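Long-range contacts in synaptotagmin-1 (Arabidopsis thaliana, PDB 7AS6), which helps maintain plasma membrane integrity during freezing and osmotic stress and binds lipids, here represented by its first C2 domain, which probably binds calcium and phospholipids: residues V7-V12 with E61-V66; N93-K98 with K106-E111. One frame throughout, in Å; residues are numbered along the deposited sequence.

In the fold
Both contacts belong to the beta sandwich of the C2 domain, but they hold it together in different ways. Contact 1 joins neighbouring strands within one sheet: backbone hydrogen bonds run along 7-12 and 61-66, with a largely buried apolar face beneath them. Contact 2 spans the gap between the two sheets at their edges, where 93-98 and 106-111 meet through side chains and a single side-chain-to-backbone bond; fewer of its residues are buried, and it buries less than half as much area. Strands 8-18, 57-66 and 106-111 share a sheet, and Val66 CG1 packs on Leu97 CD1 at 3.8 Å. Both lie away from the calcium-site loops, where cadmium is bound here, though the Glu61 side chain is about 3 Å from a nickel ion.

Contact 1: V7-V12 with E61-V66. With EDO (1,2-ethanediol), chain H.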
loop_
_atom_site.group_PDB
_atom_site.type_symbol
_atom_site.label_atom_id
_atom_site.label_comp_id
_atom_site.label_asym_id
_atom_site.label_seq_id
_atom_site.Cartn_x
_atom_site.Cartn_y
_atom_site.Cartn_z
ATOM N N VAL A 7 -8.636 -11.685 -14.852
ATOM C CA VAL A 7 -9.610 -12.561 -14.205
ATOM C C VAL A 7 -10.651 -11.750 -13.456
ATOM O O VAL A 7 -11.829 -12.122 -13.390
ATOM C CB VAL A 7 -8.891 -13.529 -13.250
ATOM C CG1 VAL A 7 -9.848 -14.600 -12.752
ATOM C CG2 VAL A 7 -7.676 -14.128 -13.916
ATOM N N GLY A 8 -10.220 -10.663 -12.839
ATOM C CA GLY A 8 -11.107 -9.851 -12.045
ATOM C C GLY A 8 -10.418 -8.553 -11.696
ATOM O O GLY A 8 -9.412 -8.179 -12.300
ATOM N N ILE A 9 -10.974 -7.875 -10.704
ATOM C CA ILE A 9 -10.463 -6.592 -10.250
ATOM C C ILE A 9 -10.364 -6.639 -8.735
ATOM O O ILE A 9 -11.303 -7.071 -8.058
ATOM C CB ILE A 9 -11.362 -5.434 -10.712
ATOM C CG1 ILE A 9 -11.352 -5.346 -12.238
ATOM C CG2 ILE A 9 -10.896 -4.123 -10.107
ATOM C CD1 ILE A 9 -12.399 -4.414 -12.787
ATOM N N VAL A 10 -9.223 -6.226 -8.199
ATOM C CA VAL A 10 -9.035 -6.146 -6.759
ATOM C C VAL A 10 -9.136 -4.685 -6.342
ATOM O O VAL A 10 -8.504 -3.808 -6.946
ATOM C CB VAL A 10 -7.706 -6.787 -6.328
ATOM C CG1 VAL A 10 -6.528 -6.153 -7.048
ATOM C CG2 VAL A 10 -7.546 -6.693 -4.831
ATOM N N HIS A 11 -9.968 -4.417 -5.341
ATOM C CA HIS A 11 -10.117 -3.086 -4.769
ATOM C C HIS A 11 -9.242 -3.021 -3.527
ATOM O O HIS A 11 -9.421 -3.821 -2.603
ATOM C CB HIS A 11 -11.577 -2.787 -4.427
ATOM C CG HIS A 11 -12.494 -2.810 -5.614
ATOM N ND1 HIS A 11 -12.905 -1.664 -6.263
ATOM C CD2 HIS A 11 -13.078 -3.840 -6.272
ATOM C CE1 HIS A 11 -13.703 -1.988 -7.266
ATOM N NE2 HIS A 11 -13.818 -3.303 -7.296
ATOM N N VAL A 12 -8.271 -2.100 -3.536
ATOM C CA VAL A 12 -7.270 -1.941 -2.481
ATOM C C VAL A 12 -7.558 -0.636 -1.765
ATOM O O VAL A 12 -7.526 0.441 -2.373
ATOM C CB VAL A 12 -5.838 -1.924 -3.037
ATOM C CG1 VAL A 12 -4.835 -1.867 -1.888
ATOM C CG2 VAL A 12 -5.585 -3.129 -3.910
ATOM N N GLU A 61 -8.817 4.607 -2.030
ATOM C CA GLU A 61 -9.154 3.362 -2.693
ATOM C C GLU A 61 -8.534 3.324 -4.078
ATOM O O GLU A 61 -8.569 4.317 -4.806
ATOM C CB GLU A 61 -10.677 3.193 -2.801
ATOM C CG GLU A 61 -11.281 2.353 -1.694
ATOM C CD GLU A 61 -12.257 1.309 -2.231
ATOM O OE1 GLU A 61 -12.978 1.624 -3.212
ATOM O OE2 GLU A 61 -12.294 0.171 -1.686
ATOM N N PHE A 62 -7.997 2.164 -4.442
ATOM C CA PHE A 62 -7.380 1.925 -5.740
ATOM C C PHE A 62 -7.897 0.612 -6.328
ATOM O O PHE A 62 -8.218 -0.318 -5.588
ATOM C CB PHE A 62 -5.876 1.862 -5.600
ATOM C CG PHE A 62 -5.304 3.035 -4.876
ATOM C CD1 PHE A 62 -4.990 4.181 -5.562
ATOM C CD2 PHE A 62 -5.122 2.996 -3.505
ATOM C CE1 PHE A 62 -4.475 5.275 -4.906
ATOM C CE2 PHE A 62 -4.623 4.071 -2.843
ATOM C CZ PHE A 62 -4.298 5.226 -3.547
ATOM N N LYS A 63 -7.947 0.529 -7.664
ATOM C CA LYS A 63 -8.348 -0.685 -8.375
ATOM C C LYS A 63 -7.219 -1.182 -9.275
ATOM O O LYS A 63 -6.588 -0.391 -9.987
ATOM C CB LYS A 63 -9.590 -0.446 -9.239
ATOM C CG LYS A 63 -10.895 -0.291 -8.486
ATOM C CD LYS A 63 -11.854 0.639 -9.244
ATOM C CE LYS A 63 -11.782 0.420 -10.755
ATOM N NZ LYS A 63 -12.144 1.654 -11.517
ATOM N N PHE A 64 -6.982 -2.495 -9.256
ATOM C CA PHE A 64 -6.022 -3.156 -10.133
ATOM C C PHE A 64 -6.695 -4.303 -10.876
ATOM O O PHE A 64 -7.501 -5.037 -10.293
ATOM C CB PHE A 64 -4.841 -3.717 -9.355
ATOM C CG PHE A 64 -3.985 -2.668 -8.707
ATOM C CD1 PHE A 64 -4.271 -2.207 -7.426
ATOM C CD2 PHE A 64 -2.882 -2.148 -9.372
ATOM C CE1 PHE A 64 -3.468 -1.234 -6.822
ATOM C CE2 PHE A 64 -2.072 -1.178 -8.773
ATOM C CZ PHE A 64 -2.367 -0.726 -7.501
ATOM N N SER A 65 -6.341 -4.474 -12.152
ATOM C CA SER A 65 -6.744 -5.661 -12.899
ATOM C C SER A 65 -5.904 -6.848 -12.450
ATOM O O SER A 65 -4.677 -6.744 -12.335
ATOM C CB SER A 65 -6.580 -5.439 -14.401
ATOM O OG SER A 65 -7.537 -4.518 -14.887
ATOM N N VAL A 66 -6.564 -7.972 -12.187
ATOM C CA VAL A 66 -5.901 -9.175 -11.702
ATOM C C VAL A 66 -5.811 -10.172 -12.843
ATOM O O VAL A 66 -6.827 -10.497 -13.473
ATOM C CB VAL A 66 -6.649 -9.790 -10.508
ATOM C CG1 VAL A 66 -5.847 -10.952 -9.934
ATOM C CG2 VAL A 66 -6.910 -8.743 -9.452
HETATM C C1 EDO H . -6.951 7.732 -5.486
HETATM O O1 EDO H . -8.248 7.133 -5.601
HETATM C C2 EDO H . -6.612 7.881 -4.005
HETATM O O2 EDO H . -5.449 8.719 -3.847
#
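Val10 lays its CG1 methyl against CG2 of Val66, 3.6 Å away, the two side chains crossing at about a right angle. With chi1 at 56°, CG1 sits between the backbone N and the carbonyl carbon, where it also reaches CB of Phe64. Further along this face, Val12 CG2 meets the edge of the Phe64 ring at CD1 (3.9 Å). On the other face the groups are more polar: the Lys63 chain runs alongside His11, pointing the same way, and its CG comes within 3.3 Å of His11 ND1, a contact of the aliphatic stem. Antiparallel backbone bonds hold the strands between these faces, and the pair Val12 N to Phe62 O is nearly straight (2.7 Å, 176° at the hydrogen). At the other end Val7 and Gly8 both face Val66 in a classic beta bulge; Val7 N gives Val66 O a 2.6 Å bond, while that from Gly8 N is weak. A 1,2-ethanediol, probably from the crystallisation liquor, bonds to Glu61 O. Strand 57-66 lies at one edge of its sheet, strand 8-18 is bonded on its other side to strand 131-140, and Phe62 and Phe64 reach Ile35 of the facing sheet.

Contact 2: N93-K98 with K106-E111; sequences NVLALK and KAFTLE
Leu95 stands at about a right angle to Phe108 and presses its forked end against one face of the ring. Its CD2 methyl makes a CH-pi contact, 4.0 Å from the centroid of the Phe108 ring and 27° off the normal, and comes closest to Phe108 CD2 at 3.6 Å. The other methyl, CD1, lies over the same face but is displaced toward the rim. Leu95 CG is anti to the backbone N (chi1 174°), which carries both methyls across to the ring. Leu110 comes in lower down the same side chain: its CD1 rests 4.2 Å from Leu95 CB, while its CB meets CB of Asn93. The polar end of the contact belongs to Asn93, whose two amide atoms work in different directions. ND2 reaches across to Glu111 O in a bent bond (2.5 Å, 133° at the hydrogen), shorter than expected for N-H...O, so its exact geometry is doubtful. OD1 accepts from Val94 N at 2.8 Å, with the donor well off the C=O direction. The axes of 93-96 and 106-111 come no closer than 7.3 Å, and side chains rather than backbone bonds bridge the two layers of this C2 sandwich. Strand 88-96 is an edge strand of one sheet and bonds to strand 73-80; strand 106-111 is an edge strand of the other and bonds to strand 131-140, whose Leu136 touches both Leu95 and Phe108.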
loop_
_atom_site.group_PDB
_atom_site.type_symbol
_atom_site.label_atom_id
_atom_site.label_comp_id
_atom_site.label_asym_id
_atom_site.label_seq_id
_atom_site.Cartn_x
_atom_site.Cartn_y
_atom_site.Cartn_z
ATOM N N ASN A 93 6.162 -3.242 2.626
ATOM C CA ASN A 93 5.860 -4.658 2.787
ATOM C C ASN A 93 5.063 -5.144 1.586
ATOM O O ASN A 93 4.696 -4.380 0.687
ATOM C CB ASN A 93 5.099 -4.955 4.078
ATOM C CG ASN A 93 5.532 -6.264 4.693
ATOM O OD1 ASN A 93 5.984 -7.167 3.989
ATOM N ND2 ASN A 93 5.434 -6.364 6.012
ATOM N N VAL A 94 4.790 -6.435 1.592
ATOM C CA VAL A 94 4.207 -7.095 0.443
ATOM C C VAL A 94 2.942 -7.809 0.903
ATOM O O VAL A 94 2.735 -8.044 2.094
ATOM C CB VAL A 94 5.234 -8.055 -0.190
ATOM C CG1 VAL A 94 5.119 -9.434 0.396
ATOM C CG2 VAL A 94 5.108 -8.069 -1.691
ATOM N N LEU A 95 2.061 -8.115 -0.049
ATOM C CA LEU A 95 0.798 -8.773 0.288
ATOM C C LEU A 95 0.321 -9.553 -0.928
ATOM O O LEU A 95 -0.086 -8.955 -1.928
ATOM C CB LEU A 95 -0.261 -7.771 0.736
ATOM C CG LEU A 95 -1.649 -8.373 0.970
ATOM C CD1 LEU A 95 -1.571 -9.512 1.965
ATOM C CD2 LEU A 95 -2.649 -7.323 1.446
ATOM N N ALA A 96 0.362 -10.880 -0.827
ATOM C CA ALA A 96 0.009 -11.730 -1.954
ATOM C C ALA A 96 -1.489 -11.699 -2.177
ATOM O O ALA A 96 -2.272 -11.652 -1.228
ATOM C CB ALA A 96 0.467 -13.165 -1.711
ATOM N N LEU A 97 -1.891 -11.716 -3.445
ATOM C CA LEU A 97 -3.311 -11.757 -3.745
ATOM C C LEU A 97 -3.932 -13.112 -3.412
ATOM O O LEU A 97 -5.153 -13.192 -3.274
ATOM C CB LEU A 97 -3.550 -11.402 -5.213
ATOM C CG LEU A 97 -3.142 -9.990 -5.642
ATOM C CD1 LEU A 97 -3.743 -9.650 -7.002
ATOM C CD2 LEU A 97 -3.557 -8.979 -4.587
ATOM N N LYS A 98 -3.132 -14.169 -3.245
ATOM C CA LYS A 98 -3.713 -15.452 -2.856
ATOM C C LYS A 98 -4.321 -15.416 -1.458
ATOM O O LYS A 98 -4.906 -16.415 -1.028
ATOM C CB LYS A 98 -2.671 -16.575 -2.950
ATOM C CG LYS A 98 -1.592 -16.574 -1.866
ATOM C CD LYS A 98 -0.491 -17.589 -2.187
ATOM C CE LYS A 98 0.675 -17.503 -1.214
ATOM N NZ LYS A 98 1.964 -17.948 -1.843
ATOM N N LYS A 106 -11.553 -7.842 3.261
ATOM C CA LYS A 106 -10.602 -8.491 4.150
ATOM C C LYS A 106 -9.508 -7.491 4.496
ATOM O O LYS A 106 -8.846 -6.953 3.603
ATOM C CB LYS A 106 -10.019 -9.755 3.518
ATOM C CG LYS A 106 -9.187 -10.606 4.485
ATOM C CD LYS A 106 -9.027 -12.046 3.987
ATOM C CE LYS A 106 -7.972 -12.801 4.795
ATOM N NZ LYS A 106 -7.527 -14.067 4.133
ATOM N N ALA A 107 -9.327 -7.248 5.789
ATOM C CA ALA A 107 -8.382 -6.268 6.287
ATOM C C ALA A 107 -7.087 -6.959 6.682
ATOM O O ALA A 107 -7.106 -8.088 7.179
ATOM C CB ALA A 107 -8.966 -5.524 7.487
ATOM N N PHE A 108 -5.964 -6.278 6.444
ATOM C CA PHE A 108 -4.639 -6.782 6.775
ATOM C C PHE A 108 -3.856 -5.691 7.479
ATOM O O PHE A 108 -4.018 -4.503 7.186
ATOM C CB PHE A 108 -3.854 -7.225 5.521
ATOM C CG PHE A 108 -4.583 -8.220 4.664
ATOM C CD1 PHE A 108 -4.408 -9.583 4.857
ATOM C CD2 PHE A 108 -5.444 -7.795 3.663
ATOM C CE1 PHE A 108 -5.087 -10.510 4.069
ATOM C CE2 PHE A 108 -6.123 -8.717 2.867
ATOM C CZ PHE A 108 -5.944 -10.073 3.073
ATOM N N THR A 109 -2.990 -6.100 8.400
ATOM C CA THR A 109 -2.022 -5.195 9.018
ATOM C C THR A 109 -0.623 -5.646 8.627
ATOM O O THR A 109 -0.187 -6.734 9.017
ATOM C CB THR A 109 -2.175 -5.177 10.534
ATOM O OG1 THR A 109 -3.501 -4.747 10.869
ATOM C CG2 THR A 109 -1.155 -4.224 11.141
ATOM N N LEU A 110 0.080 -4.814 7.862
ATOM C CA LEU A 110 1.429 -5.116 7.408
ATOM C C LEU A 110 2.416 -4.309 8.231
ATOM O O LEU A 110 2.301 -3.082 8.326
ATOM C CB LEU A 110 1.597 -4.786 5.923
ATOM C CG LEU A 110 0.463 -5.315 5.046
ATOM C CD1 LEU A 110 0.596 -4.851 3.599
ATOM C CD2 LEU A 110 0.441 -6.827 5.129
ATOM N N GLU A 111 3.375 -4.991 8.839
ATOM C CA GLU A 111 4.439 -4.276 9.523
ATOM C C GLU A 111 5.406 -3.750 8.476
ATOM O O GLU A 111 5.762 -4.466 7.536
ATOM C CB GLU A 111 5.140 -5.181 10.538
ATOM C CG GLU A 111 4.219 -5.552 11.710
ATOM C CD GLU A 111 4.959 -6.084 12.934
ATOM O OE1 GLU A 111 6.210 -6.146 12.902
ATOM O OE2 GLU A 111 4.283 -6.439 13.929
#